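Local coordinates for uncharacterized protein orp (PDB 2WFB) that is of uncharacterised function but, as the orange protein, is associated with a mixed molybdenum-copper sulphide cluster, absent from this apo form, at residues A86-L98 with L108-K120. Sequence-based numbering, arbitrary orientation.
With PO4 (phosphate ion), chain B.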
ATOM      1  N   ALA A  86     -10.661  -4.634  -7.319  1.00 18.46           N
ATOM      2  CA  ALA A  86     -11.139  -6.021  -7.362  1.00 18.20           C
ATOM      3  C   ALA A  86     -10.958  -6.706  -6.000  1.00 18.26           C
ATOM      4  O   ALA A  86     -11.867  -7.380  -5.513  1.00 19.53           O
ATOM      5  CB  ALA A  86     -10.448  -6.826  -8.483  1.00 18.00           C
ATOM      6  N   ALA A  87      -9.812  -6.510  -5.357  1.00 17.56           N
ATOM      7  CA  ALA A  87      -9.576  -7.094  -4.028  1.00 17.41           C
ATOM      8  C   ALA A  87     -10.340  -6.403  -2.876  1.00 17.30           C
ATOM      9  O   ALA A  87     -10.320  -6.864  -1.728  1.00 17.97           O
ATOM     10  CB  ALA A  87      -8.074  -7.194  -3.741  1.00 16.53           C
ATOM     11  N   GLY A  88     -11.048  -5.327  -3.179  1.00 17.25           N
ATOM     12  CA  GLY A  88     -11.744  -4.575  -2.148  1.00 18.13           C
ATOM     13  C   GLY A  88     -10.863  -3.624  -1.345  1.00 18.82           C
ATOM     14  O   GLY A  88     -11.211  -3.254  -0.234  1.00 20.08           O
ATOM     15  N   ILE A  89      -9.730  -3.216  -1.894  1.00 17.85           N
ATOM     16  CA  ILE A  89      -8.765  -2.360  -1.162  1.00 17.45           C
ATOM     17  C   ILE A  89      -8.946  -0.886  -1.559  1.00 17.92           C
ATOM     18  O   ILE A  89      -8.956  -0.561  -2.741  1.00 18.32           O
ATOM     19  CB  ILE A  89      -7.327  -2.858  -1.427  1.00 17.50           C
ATOM     20  CG1 ILE A  89      -7.198  -4.305  -0.942  1.00 16.94           C
ATOM     21  CG2 ILE A  89      -6.255  -1.924  -0.801  1.00 15.24           C
ATOM     22  CD1 ILE A  89      -5.835  -4.977  -1.195  1.00 16.00           C
ATOM     23  N   LYS A  90      -9.124  -0.007  -0.574  1.00 17.79           N
ATOM     24  CA  LYS A  90      -9.184   1.444  -0.800  1.00 18.98           C
ATOM     25  C   LYS A  90      -7.776   2.019  -0.947  1.00 17.77           C
ATOM     26  O   LYS A  90      -6.868   1.622  -0.233  1.00 17.62           O
ATOM     27  CB  LYS A  90      -9.896   2.163   0.356  1.00 19.23           C
ATOM     28  CG  LYS A  90     -11.400   2.139   0.291  1.00 25.51           C
ATOM     29  CD  LYS A  90     -11.965   0.871   0.945  1.00 32.78           C
ATOM     30  CE  LYS A  90     -13.493   0.723   0.725  1.00 36.73           C
ATOM     31  NZ  LYS A  90     -13.821  -0.657   0.172  1.00 39.02           N
ATOM     32  N   VAL A  91      -7.614   2.949  -1.879  1.00 16.81           N
ATOM     33  CA  VAL A  91      -6.299   3.449  -2.247  1.00 16.46           C
ATOM     34  C   VAL A  91      -6.162   4.916  -1.900  1.00 16.24           C
ATOM     35  O   VAL A  91      -7.042   5.714  -2.223  1.00 16.64           O
ATOM     36  CB  VAL A  91      -6.016   3.240  -3.750  1.00 16.55           C
ATOM     37  CG1 VAL A  91      -4.657   3.830  -4.134  1.00 15.94           C
ATOM     38  CG2 VAL A  91      -6.070   1.728  -4.086  1.00 16.50           C
ATOM     39  N   GLY A  92      -5.083   5.250  -1.197  1.00 16.22           N
ATOM     40  CA  GLY A  92      -4.695   6.640  -0.923  1.00 16.32           C
ATOM     41  C   GLY A  92      -3.456   6.897  -1.753  1.00 16.50           C
ATOM     42  O   GLY A  92      -2.559   6.069  -1.799  1.00 17.50           O
ATOM     43  N   GLN A  93      -3.414   8.020  -2.441  1.00 16.93           N
ATOM     44  CA  GLN A  93      -2.298   8.334  -3.350  1.00 17.32           C
ATOM     45  C   GLN A  93      -1.535   9.562  -2.879  1.00 17.42           C
ATOM     46  O   GLN A  93      -1.966  10.210  -1.922  1.00 16.94           O
ATOM     47  CB  GLN A  93      -2.812   8.539  -4.781  1.00 17.54           C
ATOM     48  CG  GLN A  93      -3.075   7.225  -5.482  1.00 18.97           C
ATOM     49  CD  GLN A  93      -3.952   7.359  -6.705  1.00 20.86           C
ATOM     50  OE1 GLN A  93      -4.423   8.440  -7.033  1.00 25.23           O
ATOM     51  NE2 GLN A  93      -4.191   6.253  -7.371  1.00 22.05           N
ATOM     52  N   ASP A  94      -0.398   9.844  -3.529  1.00 17.34           N
ATOM     53  CA  ASP A  94       0.355  11.112  -3.378  1.00 17.99           C
ATOM     54  C   ASP A  94       0.967  11.277  -2.002  1.00 17.72           C
ATOM     55  O   ASP A  94       1.094  12.404  -1.501  1.00 18.12           O
ATOM     56  CB  ASP A  94      -0.518  12.340  -3.716  1.00 19.14           C
ATOM     57  CG  ASP A  94      -1.180  12.246  -5.105  1.00 22.81           C
ATOM     58  OD1 ASP A  94      -0.470  12.009  -6.111  1.00 26.64           O
ATOM     59  OD2 ASP A  94      -2.428  12.412  -5.187  1.00 25.82           O
ATOM     60  N   LEU A  95       1.335  10.154  -1.379  1.00 16.93           N
ATOM     61  CA  LEU A  95       1.884  10.171  -0.022  1.00 17.29           C
ATOM     62  C   LEU A  95       3.420  10.106   0.072  1.00 17.42           C
ATOM     63  O   LEU A  95       3.974   9.948   1.163  1.00 16.89           O
ATOM     64  CB  LEU A  95       1.224   9.090   0.846  1.00 16.78           C
ATOM     65  CG  LEU A  95      -0.276   9.345   1.028  1.00 18.68           C
ATOM     66  CD1 LEU A  95      -1.012   8.080   1.371  1.00 17.45           C
ATOM     67  CD2 LEU A  95      -0.547  10.426   2.071  1.00 18.27           C
ATOM     68  N   GLU A  96       4.104  10.247  -1.064  1.00 17.62           N
ATOM     69  CA  GLU A  96       5.561  10.259  -1.067  1.00 17.70           C
ATOM     70  C   GLU A  96       6.072  11.489  -0.306  1.00 17.28           C
ATOM     71  O   GLU A  96       5.441  12.565  -0.306  1.00 16.26           O
ATOM     72  CB  GLU A  96       6.118  10.159  -2.498  1.00 17.71           C
ATOM     73  CG  GLU A  96       5.869  11.380  -3.397  1.00 22.22           C
ATOM     74  CD  GLU A  96       4.512  11.412  -4.139  1.00 27.58           C
ATOM     75  OE1 GLU A  96       3.608  10.576  -3.927  1.00 27.77           O
ATOM     76  OE2 GLU A  96       4.352  12.307  -4.984  1.00 32.17           O
ATOM     77  N   GLY A  97       7.179  11.286   0.408  1.00 16.61           N
ATOM     78  CA  GLY A  97       7.801  12.343   1.190  1.00 16.28           C
ATOM     79  C   GLY A  97       7.436  12.227   2.657  1.00 16.62           C
ATOM     80  O   GLY A  97       8.038  12.899   3.505  1.00 17.16           O
ATOM     81  N   LEU A  98       6.437  11.388   2.955  1.00 15.97           N
ATOM     82  CA  LEU A  98       6.004  11.109   4.341  1.00 14.91           C
ATOM     83  C   LEU A  98       6.666   9.839   4.832  1.00 15.18           C
ATOM     84  O   LEU A  98       7.025   8.961   4.010  1.00 14.71           O
ATOM     85  CB  LEU A  98       4.478  10.953   4.395  1.00 14.96           C
ATOM     86  CG  LEU A  98       3.602  12.167   4.119  1.00 15.71           C
ATOM     87  CD1 LEU A  98       2.112  11.811   4.229  1.00 17.14           C
ATOM     88  CD2 LEU A  98       3.923  13.284   5.105  1.00 14.96           C
ATOM     89  N   LEU A 108      -5.669   8.262   9.018  1.00 16.01           N
ATOM     90  CA  LEU A 108      -6.594   8.180  10.173  1.00 17.17           C
ATOM     91  C   LEU A 108      -7.255   9.509  10.565  1.00 18.22           C
ATOM     92  O   LEU A 108      -8.411   9.534  11.032  1.00 18.53           O
ATOM     93  CB  LEU A 108      -5.903   7.561  11.385  1.00 16.42           C
ATOM     94  CG  LEU A 108      -5.428   6.130  11.121  1.00 15.13           C
ATOM     95  CD1 LEU A 108      -4.680   5.628  12.323  1.00 17.21           C
ATOM     96  CD2 LEU A 108      -6.567   5.186  10.737  1.00 15.98           C
ATOM     97  N   ASP A 109      -6.523  10.595  10.361  1.00 18.10           N
ATOM     98  CA  ASP A 109      -7.009  11.936  10.652  1.00 19.01           C
ATOM     99  C   ASP A 109      -7.947  12.464   9.566  1.00 18.99           C
ATOM    100  O   ASP A 109      -8.362  13.594   9.642  1.00 19.44           O
ATOM    101  CB  ASP A 109      -5.819  12.907  10.845  1.00 18.64           C
ATOM    102  CG  ASP A 109      -5.055  12.669  12.141  1.00 20.31           C
ATOM    103  OD1 ASP A 109      -5.508  11.842  12.968  1.00 23.27           O
ATOM    104  OD2 ASP A 109      -3.984  13.307  12.355  1.00 23.67           O
ATOM    105  N   GLY A 110      -8.269  11.665   8.548  1.00 19.03           N
ATOM    106  CA  GLY A 110      -9.172  12.110   7.483  1.00 18.78           C
ATOM    107  C   GLY A 110      -8.587  13.032   6.426  1.00 19.61           C
ATOM    108  O   GLY A 110      -9.333  13.642   5.659  1.00 19.26           O
ATOM    109  N   GLN A 111      -7.257  13.090   6.344  1.00 19.14           N
ATOM    110  CA  GLN A 111      -6.555  14.006   5.438  0.50 19.68           C
ATOM    111  C   GLN A 111      -6.138  13.351   4.108  1.00 19.98           C
ATOM    112  O   GLN A 111      -5.445  13.977   3.285  1.00 19.63           O
ATOM    113  CB  GLN A 111      -5.312  14.579   6.134  0.50 19.71           C
ATOM    114  CG  GLN A 111      -5.553  15.721   7.111  0.50 21.05           C
ATOM    115  CD  GLN A 111      -4.297  16.076   7.909  0.50 22.47           C
ATOM    116  OE1 GLN A 111      -3.640  15.204   8.490  0.50 21.21           O
ATOM    117  NE2 GLN A 111      -3.964  17.358   7.940  0.50 24.41           N
ATOM    118  N   VAL A 112      -6.536  12.088   3.904  1.00 19.61           N
ATOM    119  CA  VAL A 112      -6.200  11.337   2.691  1.00 19.27           C
ATOM    120  C   VAL A 112      -7.455  10.907   1.925  1.00 20.68           C
ATOM    121  O   VAL A 112      -8.116   9.935   2.299  1.00 21.12           O
ATOM    122  CB  VAL A 112      -5.271  10.097   2.979  1.00 18.79           C
ATOM    123  CG1 VAL A 112      -4.863   9.403   1.680  1.00 16.66           C
ATOM    124  CG2 VAL A 112      -4.027  10.517   3.729  1.00 16.60           C
ATOM    125  N   PRO A 113      -7.775  11.620   0.836  1.00 21.68           N
ATOM    126  CA  PRO A 113      -8.895  11.273  -0.041  1.00 22.81           C
ATOM    127  C   PRO A 113      -8.692   9.901  -0.660  1.00 23.70           C
ATOM    128  O   PRO A 113      -7.571   9.584  -1.073  1.00 23.48           O
ATOM    129  CB  PRO A 113      -8.806  12.325  -1.133  1.00 23.08           C
ATOM    130  CG  PRO A 113      -8.028  13.450  -0.520  1.00 23.48           C
ATOM    131  CD  PRO A 113      -7.033  12.787   0.343  1.00 22.19           C
ATOM    132  N   MET A 114      -9.720   9.056  -0.692  1.00 24.94           N
ATOM    133  CA  MET A 114      -9.552   7.786  -1.371  0.60 25.47           C
ATOM    134  C   MET A 114      -9.558   8.067  -2.876  1.00 25.46           C
ATOM    135  O   MET A 114     -10.340   8.882  -3.361  1.00 26.27           O
ATOM    136  CB  MET A 114     -10.574   6.738  -0.901  0.60 26.15           C
ATOM    137  CG  MET A 114     -10.386   6.291   0.595  0.60 27.00           C
ATOM    138  SD  MET A 114      -8.783   5.557   1.077  0.60 30.94           S
ATOM    139  CE  MET A 114      -7.792   6.974   1.518  0.60 27.49           C
ATOM    140  N   ALA A 115      -8.615   7.459  -3.594  1.00 24.80           N
ATOM    141  CA  ALA A 115      -8.466   7.723  -5.031  1.00 24.07           C
ATOM    142  C   ALA A 115      -9.550   7.037  -5.829  1.00 24.05           C
ATOM    143  O   ALA A 115      -9.984   5.936  -5.472  1.00 24.02           O
ATOM    144  CB  ALA A 115      -7.109   7.276  -5.514  1.00 23.81           C
ATOM    145  N   ALA A 116      -9.975   7.692  -6.907  1.00 23.69           N
ATOM    146  CA  ALA A 116     -11.016   7.179  -7.789  1.00 24.10           C
ATOM    147  C   ALA A 116     -10.420   6.459  -8.983  1.00 23.93           C
ATOM    148  O   ALA A 116     -11.092   5.648  -9.613  1.00 24.53           O
ATOM    149  CB  ALA A 116     -11.938   8.306  -8.249  1.00 24.21           C
ATOM    150  N   GLY A 117      -9.148   6.736  -9.289  1.00 23.32           N
ATOM    151  CA  GLY A 117      -8.494   6.080 -10.415  1.00 22.06           C
ATOM    152  C   GLY A 117      -6.997   6.125 -10.295  1.00 21.33           C
ATOM    153  O   GLY A 117      -6.476   6.719  -9.355  1.00 22.45           O
ATOM    154  N   PRO A 118      -6.283   5.481 -11.230  1.00 20.99           N
ATOM    155  CA  PRO A 118      -4.821   5.507 -11.183  1.00 20.89           C
ATOM    156  C   PRO A 118      -4.297   6.926 -11.379  1.00 21.45           C
ATOM    157  O   PRO A 118      -4.973   7.757 -11.983  1.00 21.98           O
ATOM    158  CB  PRO A 118      -4.411   4.661 -12.383  1.00 20.16           C
ATOM    159  CG  PRO A 118      -5.576   4.638 -13.270  1.00 20.41           C
ATOM    160  CD  PRO A 118      -6.795   4.791 -12.425  1.00 20.90           C
ATOM    161  N   ASN A 119      -3.114   7.220 -10.868  1.00 21.79           N
ATOM    162  CA  ASN A 119      -2.526   8.530 -11.122  1.00 22.38           C
ATOM    163  C   ASN A 119      -1.235   8.432 -11.925  1.00 23.22           C
ATOM    164  O   ASN A 119      -0.417   9.327 -11.875  1.00 23.89           O
ATOM    165  CB  ASN A 119      -2.286   9.294  -9.820  1.00 21.41           C
ATOM    166  CG  ASN A 119      -1.328   8.561  -8.881  1.00 20.82           C
ATOM    167  OD1 ASN A 119      -1.061   7.372  -9.054  1.00 17.92           O
ATOM    168  ND2 ASN A 119      -0.823   9.265  -7.891  1.00 14.83           N
ATOM    169  N   LYS A 120      -1.036   7.345 -12.650  1.00 24.74           N
ATOM    170  CA  LYS A 120       0.137   7.258 -13.515  1.00 26.52           C
ATOM    171  C   LYS A 120      -0.014   6.352 -14.745  1.00 27.55           C
ATOM    172  O   LYS A 120      -1.059   5.714 -14.937  1.00 29.09           O
ATOM    173  CB  LYS A 120       1.363   6.910 -12.665  1.00 26.41           C
ATOM    174  CG  LYS A 120       2.201   5.800 -13.149  1.00 28.23           C
ATOM    175  CD  LYS A 120       2.056   4.680 -12.228  1.00 29.98           C
ATOM    176  CE  LYS A 120       3.354   3.949 -12.095  1.00 31.00           C
ATOM    177  NZ  LYS A 120       3.531   2.894 -13.121  1.00 32.64           N
TER
HETATM  178  P   PO4 B1121       2.430  -0.141 -10.976  1.00 20.16           P
HETATM  179  O1  PO4 B1121       2.931   0.462  -9.729  1.00 20.13           O
HETATM  180  O2  PO4 B1121       1.065   0.404 -11.233  1.00 22.11           O
HETATM  181  O3  PO4 B1121       3.346   0.184 -12.101  1.00 20.78           O
HETATM  182  O4  PO4 B1121       2.356  -1.639 -10.802  1.00 21.45           O
HETATM  183  O   HOH W   1      -9.966   3.827  -3.831  1.00 26.76           O
HETATM  184  O   HOH W   2      -5.473   9.773  -2.632  1.00 22.17           O
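The carbonyl oxygen of Val91 receives the amide of Ala115, with Ala115 N 2.7 Å from Val91 O and an N-H...O angle of 174°; the CA of Met114 adds a C-H...O contact to the same oxygen. Two waters extend the pairing: one accepts from Val91 N and donates to Ala115 O, the other likewise links Gln93 N to Pro113 O. Strand 90-92 is an edge strand of the mixed sheet, parallel to its neighbour 68-72, so the tail that follows helix 100-108 runs along its outer edge, partly through water. The amides of Gln93 and Asn119 stack with planes 5° apart, Gln93 OE1 lying 3.6 Å from Asn119 CG. An extended chain beyond CG (chi2 163°) carries the Gln93 amide to the tail, where NE2 donates to Gly117 O at 3.1 Å, nearly in its own amide plane, and the methyl of Ala115 covers the face opposite Asn119, Ala115 CB being 3.4 Å from Gln93 CD. Asn119 OD1 accepts from Val76 N and its ND2 donates to Gly74 O; ND2 adds only a weak, bent bond to Asp94 OD1 (3.3 Å). At the other end, Leu95 CD2 meets Val112 CG2 tip to tip at 3.9 Å.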